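Local coordinates for protein putative sodium:solute symporter (Proteus mirabilis, PDB 5NV9) that couples the inward sodium gradient to uptake of host-derived sialic acid, carrying N-acetylneuraminic acid together with two sodium ions across the bacterial inner membrane, at residues Thr77-Gln82 with Phe287-Gly292; Ala218-Pro223 with Ala294-Tyr299. All coordinates share one frame; numbering follows the deposited sequence.

Contact 1: residues Thr77-Gln82 with Phe287-Gly292. With SLB (N-acetyl-beta-neuraminic acid), chain D.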
loop_
_atom_site.group_PDB
_atom_site.type_symbol
_atom_site.label_atom_id
_atom_site.label_comp_id
_atom_site.label_asym_id
_atom_site.label_seq_id
_atom_site.Cartn_x
_atom_site.Cartn_y
_atom_site.Cartn_z
ATOM N N THR A 77 15.859 11.609 -3.751
ATOM C CA THR A 77 14.783 12.618 -3.828
ATOM C C THR A 77 13.369 12.116 -3.479
ATOM O O THR A 77 12.601 12.854 -2.921
ATOM C CB THR A 77 14.743 13.351 -5.168
ATOM O OG1 THR A 77 14.700 12.426 -6.236
ATOM C CG2 THR A 77 15.933 14.237 -5.298
ATOM N N PHE A 78 13.035 10.880 -3.834
ATOM C CA PHE A 78 11.752 10.297 -3.519
ATOM C C PHE A 78 11.378 10.233 -2.039
ATOM O O PHE A 78 10.211 10.166 -1.705
ATOM C CB PHE A 78 11.660 8.893 -4.081
ATOM C CG PHE A 78 11.216 8.827 -5.525
ATOM C CD1 PHE A 78 11.789 9.660 -6.514
ATOM C CD2 PHE A 78 10.323 7.840 -5.925
ATOM C CE1 PHE A 78 11.412 9.554 -7.848
ATOM C CE2 PHE A 78 9.916 7.746 -7.270
ATOM C CZ PHE A 78 10.475 8.592 -8.229
ATOM N N ILE A 79 12.371 10.267 -1.150
ATOM C CA ILE A 79 12.130 10.225 0.277
ATOM C C ILE A 79 11.281 11.446 0.703
ATOM O O ILE A 79 10.591 11.388 1.719
ATOM C CB ILE A 79 13.441 10.063 1.130
ATOM C CG1 ILE A 79 13.130 9.348 2.455
ATOM C CG2 ILE A 79 14.146 11.419 1.351
ATOM C CD1 ILE A 79 14.298 9.228 3.402
ATOM N N ILE A 80 11.276 12.520 -0.061
ATOM C CA ILE A 80 10.367 13.634 0.241
ATOM C C ILE A 80 8.929 13.072 0.341
ATOM O O ILE A 80 8.155 13.464 1.219
ATOM C CB ILE A 80 10.545 14.805 -0.754
ATOM C CG1 ILE A 80 11.940 15.433 -0.593
ATOM C CG2 ILE A 80 9.557 15.933 -0.491
ATOM C CD1 ILE A 80 12.414 16.154 -1.837
ATOM N N GLY A 81 8.613 12.068 -0.477
ATOM C CA GLY A 81 7.336 11.363 -0.383
ATOM C C GLY A 81 6.902 10.893 0.979
ATOM O O GLY A 81 5.731 11.019 1.333
ATOM N N GLN A 82 7.840 10.322 1.745
ATOM C CA GLN A 82 7.585 9.815 3.092
ATOM C C GLN A 82 7.202 10.896 4.085
ATOM O O GLN A 82 6.288 10.728 4.921
ATOM C CB GLN A 82 8.850 9.091 3.638
ATOM C CG GLN A 82 9.416 8.084 2.672
ATOM C CD GLN A 82 8.524 6.860 2.538
ATOM O OE1 GLN A 82 7.756 6.533 3.436
ATOM N NE2 GLN A 82 8.716 6.121 1.482
ATOM N N PHE A 287 16.054 3.764 5.928
ATOM C CA PHE A 287 16.942 2.579 5.813
ATOM C C PHE A 287 16.890 1.938 4.432
ATOM O O PHE A 287 17.939 1.449 3.970
ATOM C CB PHE A 287 16.737 1.547 6.914
ATOM C CG PHE A 287 17.300 1.971 8.218
ATOM C CD1 PHE A 287 16.566 2.787 9.075
ATOM C CD2 PHE A 287 18.572 1.582 8.594
ATOM C CE1 PHE A 287 17.099 3.211 10.285
ATOM C CE2 PHE A 287 19.107 2.024 9.790
ATOM C CZ PHE A 287 18.375 2.839 10.638
ATOM N N PHE A 288 15.733 1.999 3.747
ATOM C CA PHE A 288 15.644 1.449 2.384
ATOM C C PHE A 288 16.486 2.277 1.384
ATOM O O PHE A 288 17.149 1.719 0.524
ATOM C CB PHE A 288 14.199 1.247 1.958
ATOM C CG PHE A 288 13.526 0.131 2.702
ATOM C CD1 PHE A 288 13.798 -1.197 2.380
ATOM C CD2 PHE A 288 12.679 0.376 3.753
ATOM C CE1 PHE A 288 13.242 -2.254 3.118
ATOM C CE2 PHE A 288 12.120 -0.678 4.500
ATOM C CZ PHE A 288 12.374 -1.987 4.159
ATOM N N PHE A 289 16.470 3.592 1.522
ATOM C CA PHE A 289 17.346 4.457 0.714
ATOM C C PHE A 289 18.792 4.162 1.077
ATOM O O PHE A 289 19.624 3.971 0.186
ATOM C CB PHE A 289 17.009 5.946 0.949
ATOM C CG PHE A 289 15.745 6.359 0.261
ATOM C CD1 PHE A 289 15.777 6.686 -1.080
ATOM C CD2 PHE A 289 14.494 6.313 0.911
ATOM C CE1 PHE A 289 14.602 7.055 -1.753
ATOM C CE2 PHE A 289 13.317 6.649 0.214
ATOM C CZ PHE A 289 13.376 7.005 -1.129
ATOM N N ALA A 290 19.085 4.119 2.383
ATOM C CA ALA A 290 20.454 3.913 2.842
ATOM C C ALA A 290 21.006 2.615 2.326
ATOM O O ALA A 290 22.190 2.554 1.925
ATOM C CB ALA A 290 20.593 4.046 4.356
ATOM N N ILE A 291 20.143 1.603 2.230
ATOM C CA ILE A 291 20.539 0.338 1.638
ATOM C C ILE A 291 21.031 0.423 0.170
ATOM O O ILE A 291 22.084 -0.155 -0.151
ATOM C CB ILE A 291 19.466 -0.764 1.812
ATOM C CG1 ILE A 291 19.431 -1.221 3.263
ATOM C CG2 ILE A 291 19.775 -1.966 0.957
ATOM C CD1 ILE A 291 18.078 -1.818 3.606
ATOM N N GLY A 292 20.284 1.134 -0.694
ATOM C CA GLY A 292 20.689 1.365 -2.082
ATOM C C GLY A 292 21.965 2.150 -2.190
ATOM O O GLY A 292 22.823 1.817 -2.959
HETATM C C1 SLB D . 4.437 0.248 -1.314
HETATM C C2 SLB D . 4.068 1.703 -1.210
HETATM C C3 SLB D . 4.411 2.391 -2.511
HETATM C C4 SLB D . 4.268 3.927 -2.425
HETATM C C5 SLB D . 5.213 4.364 -1.307
HETATM C C6 SLB D . 4.838 3.648 0.008
HETATM C C7 SLB D . 5.735 3.990 1.205
HETATM C C8 SLB D . 5.322 3.239 2.444
HETATM C C9 SLB D . 6.105 3.704 3.670
HETATM C C10 SLB D . 6.237 6.609 -1.244
HETATM C C11 SLB D . 6.046 7.987 -0.667
HETATM N N5 SLB D . 5.160 5.820 -1.109
HETATM O O1A SLB D . 5.591 -0.112 -0.897
HETATM O O1B SLB D . 3.591 -0.555 -1.863
HETATM O O2 SLB D . 2.652 1.867 -0.914
HETATM O O4 SLB D . 4.662 4.570 -3.686
HETATM O O6 SLB D . 4.908 2.235 -0.166
HETATM O O7 SLB D . 7.094 3.625 0.944
HETATM O O8 SLB D . 3.927 3.407 2.672
HETATM O O9 SLB D . 5.816 5.082 4.017
HETATM O O10 SLB D . 7.310 6.228 -1.741
#

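Contact 2: residues Ala218-Pro223 with Ala294-Tyr299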
loop_
_atom_site.group_PDB
_atom_site.type_symbol
_atom_site.label_atom_id
_atom_site.label_comp_id
_atom_site.label_asym_id
_atom_site.label_seq_id
_atom_site.Cartn_x
_atom_site.Cartn_y
_atom_site.Cartn_z
ATOM N N ALA A 218 29.254 11.560 -5.212
ATOM C CA ALA A 218 28.588 11.258 -6.447
ATOM C C ALA A 218 27.254 12.093 -6.626
ATOM O O ALA A 218 26.551 11.896 -7.556
ATOM C CB ALA A 218 28.332 9.731 -6.533
ATOM N N ASP A 219 26.921 12.993 -5.709
ATOM C CA ASP A 219 25.711 13.773 -5.776
ATOM C C ASP A 219 24.454 12.876 -5.755
ATOM O O ASP A 219 23.490 13.127 -6.437
ATOM C CB ASP A 219 25.745 14.673 -7.032
ATOM C CG ASP A 219 24.943 15.955 -6.875
ATOM O OD1 ASP A 219 24.729 16.416 -5.730
ATOM O OD2 ASP A 219 24.494 16.513 -7.917
ATOM N N LYS A 220 24.465 11.844 -4.944
ATOM C CA LYS A 220 23.394 10.894 -4.936
ATOM C C LYS A 220 22.481 11.031 -3.727
ATOM O O LYS A 220 21.765 10.063 -3.376
ATOM C CB LYS A 220 23.963 9.479 -5.050
ATOM C CG LYS A 220 24.479 9.136 -6.435
ATOM C CD LYS A 220 25.263 7.827 -6.482
ATOM C CE LYS A 220 24.385 6.552 -6.484
ATOM N NZ LYS A 220 23.431 6.509 -7.602
ATOM N N PHE A 221 22.536 12.160 -3.036
ATOM C CA PHE A 221 21.500 12.472 -2.021
ATOM C C PHE A 221 20.399 13.353 -2.623
ATOM O O PHE A 221 19.378 12.834 -3.040
ATOM C CB PHE A 221 22.104 13.087 -0.774
ATOM C CG PHE A 221 22.863 12.105 0.059
ATOM C CD1 PHE A 221 22.229 11.011 0.596
ATOM C CD2 PHE A 221 24.194 12.297 0.340
ATOM C CE1 PHE A 221 22.921 10.104 1.395
ATOM C CE2 PHE A 221 24.920 11.382 1.124
ATOM C CZ PHE A 221 24.277 10.286 1.639
ATOM N N PHE A 222 20.618 14.660 -2.724
ATOM C CA PHE A 222 19.582 15.591 -3.224
ATOM C C PHE A 222 20.214 16.455 -4.285
ATOM O O PHE A 222 20.609 17.593 -3.994
ATOM C CB PHE A 222 18.967 16.398 -2.059
ATOM C CG PHE A 222 18.320 15.525 -1.015
ATOM C CD1 PHE A 222 17.050 15.036 -1.199
ATOM C CD2 PHE A 222 19.023 15.134 0.107
ATOM C CE1 PHE A 222 16.463 14.226 -0.252
ATOM C CE2 PHE A 222 18.452 14.310 1.064
ATOM C CZ PHE A 222 17.174 13.846 0.877
ATOM N N PRO A 223 20.379 15.908 -5.510
ATOM C CA PRO A 223 21.145 16.699 -6.510
ATOM C C PRO A 223 20.323 17.950 -6.908
ATOM O O PRO A 223 19.128 17.847 -7.137
ATOM C CB PRO A 223 21.316 15.725 -7.702
ATOM C CG PRO A 223 20.346 14.610 -7.451
ATOM C CD PRO A 223 19.983 14.585 -6.018
ATOM N N ALA A 294 24.338 2.254 0.182
ATOM C CA ALA A 294 25.336 1.276 0.673
ATOM C C ALA A 294 25.728 0.264 -0.340
ATOM O O ALA A 294 26.925 -0.022 -0.470
ATOM C CB ALA A 294 24.885 0.598 1.955
ATOM N N LEU A 295 24.755 -0.285 -1.078
ATOM C CA LEU A 295 25.045 -1.323 -2.045
ATOM C C LEU A 295 25.826 -0.795 -3.205
ATOM O O LEU A 295 26.606 -1.542 -3.798
ATOM C CB LEU A 295 23.772 -1.971 -2.584
ATOM C CG LEU A 295 23.027 -2.907 -1.610
ATOM C CD1 LEU A 295 21.712 -3.313 -2.140
ATOM C CD2 LEU A 295 23.816 -4.136 -1.268
ATOM N N PHE A 296 25.520 0.462 -3.580
ATOM C CA PHE A 296 26.213 1.170 -4.624
ATOM C C PHE A 296 27.700 1.284 -4.277
ATOM O O PHE A 296 28.566 0.983 -5.120
ATOM C CB PHE A 296 25.591 2.546 -4.821
ATOM C CG PHE A 296 26.475 3.490 -5.527
ATOM C CD1 PHE A 296 26.680 3.359 -6.861
ATOM C CD2 PHE A 296 27.090 4.494 -4.839
ATOM C CE1 PHE A 296 27.522 4.214 -7.549
ATOM C CE2 PHE A 296 27.948 5.357 -5.511
ATOM C CZ PHE A 296 28.171 5.213 -6.862
ATOM N N VAL A 297 27.996 1.735 -3.049
ATOM C CA VAL A 297 29.380 1.796 -2.576
ATOM C C VAL A 297 30.009 0.409 -2.520
ATOM O O VAL A 297 31.133 0.216 -2.975
ATOM C CB VAL A 297 29.510 2.534 -1.266
ATOM C CG1 VAL A 297 30.961 2.581 -0.834
ATOM C CG2 VAL A 297 28.975 3.937 -1.429
ATOM N N TYR A 298 29.273 -0.583 -2.022
ATOM C CA TYR A 298 29.813 -1.886 -1.932
ATOM C C TYR A 298 30.182 -2.459 -3.299
ATOM O O TYR A 298 31.255 -3.029 -3.430
ATOM C CB TYR A 298 28.892 -2.841 -1.174
ATOM C CG TYR A 298 29.397 -4.274 -1.094
ATOM C CD1 TYR A 298 30.359 -4.671 -0.148
ATOM C CD2 TYR A 298 28.910 -5.235 -1.955
ATOM C CE1 TYR A 298 30.815 -5.984 -0.093
ATOM C CE2 TYR A 298 29.358 -6.534 -1.903
ATOM C CZ TYR A 298 30.283 -6.920 -0.969
ATOM O OH TYR A 298 30.654 -8.268 -0.976
ATOM N N TYR A 299 29.336 -2.320 -4.322
ATOM C CA TYR A 299 29.688 -2.922 -5.597
ATOM C C TYR A 299 30.633 -2.080 -6.470
ATOM O O TYR A 299 31.129 -2.582 -7.463
ATOM C CB TYR A 299 28.414 -3.374 -6.354
ATOM C CG TYR A 299 27.794 -4.580 -5.710
ATOM C CD1 TYR A 299 28.369 -5.859 -5.852
ATOM C CD2 TYR A 299 26.635 -4.472 -4.978
ATOM C CE1 TYR A 299 27.807 -6.984 -5.245
ATOM C CE2 TYR A 299 26.035 -5.582 -4.405
ATOM C CZ TYR A 299 26.620 -6.853 -4.512
ATOM O OH TYR A 299 26.024 -7.943 -3.869
#

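Contact 1: residues Thr77-Gln82 with Phe287-Gly292
I79 carries CG1 roughly opposite its backbone N (chi1 -152°), while F289 holds its ring opposite its own carbonyl carbon (chi1 -75°); these two settings lay CB of I79 over one face of the phenyl ring, with CG1 and CD1 at its rim. CB of I79 stands 3.9 Å from the centroid of the F289 ring, displaced toward the rim, a CH-pi contact. CG1 of I79 comes closer to the rim at CE2 of F289, 3.5 Å away, and CD1 continues along the same side beside CD2. The leading carbon of the ring reaches the main chain as well, F289 CZ lying 3.4 Å from I79 N. F78 adds its CB at the ring's edge, near the ring plane and 3.9 Å from F289 CZ, whereas its own phenyl group leads away to F243 and K70. A flat, wholly apolar residue suits F289, since the ring can slide beneath an isoleucine and still meet W76 and the I67 and A71 side chains of helix 61-73.

This packing joins two transmembrane helices of the LeuT fold, 80-87 and the long 267-301, on the flank of the sialic acid pocket in the outward-open state. One turn beyond I79, Q82 turns its bent chain into that pocket, packing on V281 and P285 of the long helix. Its amide serves the glycerol chain of the sugar from both ends: NE2 of Q82 donates to SLB O7 over 3.0 Å in a nearly straight bond (171°), and OE1 of Q82 accepts from SLB O9, although the 2.5 Å separation is too short to trust in detail. G81, with no side chain, lets the acetyl methyl SLB C11 settle 3.4 Å from G81 C, while G81 O takes a bond from N247 ND2.

Contact 2: residues Ala218-Pro223 with Ala294-Tyr299
The ammonium group of K220 lies over the face of the F296 ring and is gripped by two main-chain carbonyls, Y72 O and S74 O, to which NZ is hydrogen-bonded. Across the contact the same nitrogen stands 4.7 Å from the F296 ring centroid, only 12° off the normal, in a cation-pi interaction. Between the charge and the ring comes CE of K220, 3.7 Å from the F296 centroid and almost directly above its middle, so the closest contact is CH-pi and the more distant charge adds electrostatic attraction. CD of K220 runs toward the rim, 3.8 Å from CE2 of F296.

Two bends shape this approach: after an extended start the lysine chain turns at chi3 (78°) and again at chi4 (58°), which lays the last methylenes on the phenyl ring and delivers NZ to the carbonyls beyond. Lysine fits the place because one side chain provides apolar carbons for the ring and a cation for the oxygens; with a largely buried residue of this kind, the carbonyl dipoles would be expected to favour the charge. Phenylalanine in turn offers a broad face to methylenes and cation alike.

Just before K220, D219 leaves helical conformation with positive phi and closes helix 207-217 in a Schellman motif, redirecting the chain into the periplasmic loop. F221 then packs against W76 and F212 and shares backbone hydrogen bonds with W76. On the other partner, Y298 and Y299 face helix 315-323, where both meet F319. The contact thus ties the loop after helix 207-217 to the periplasmic end of helix 267-301, which lies among helices 155-203, 207-217 and 315-323.

Overall arrangement
Both contacts use helix 267-301, contact 1 within the membrane and contact 2 at its periplasmic end, with centres about 12 Å apart. They also meet directly: I79 CG2 of contact 1 packs 3.9 Å from F222 CZ of contact 2, and T77 CG2 lies 4.1 Å from P223 CD. W76 links them further, since its ring meets those of both F289 and F221, and the carbonyls holding K220 come from the end of helix 61-73 (Y72) and the link after it (S74). Contact 1 reaches the substrate through G81 and Q82, and the F289 side chain is about 7 Å from that of T63, another residue that binds the sialic acid. Contact 2 lies away from the binding sites.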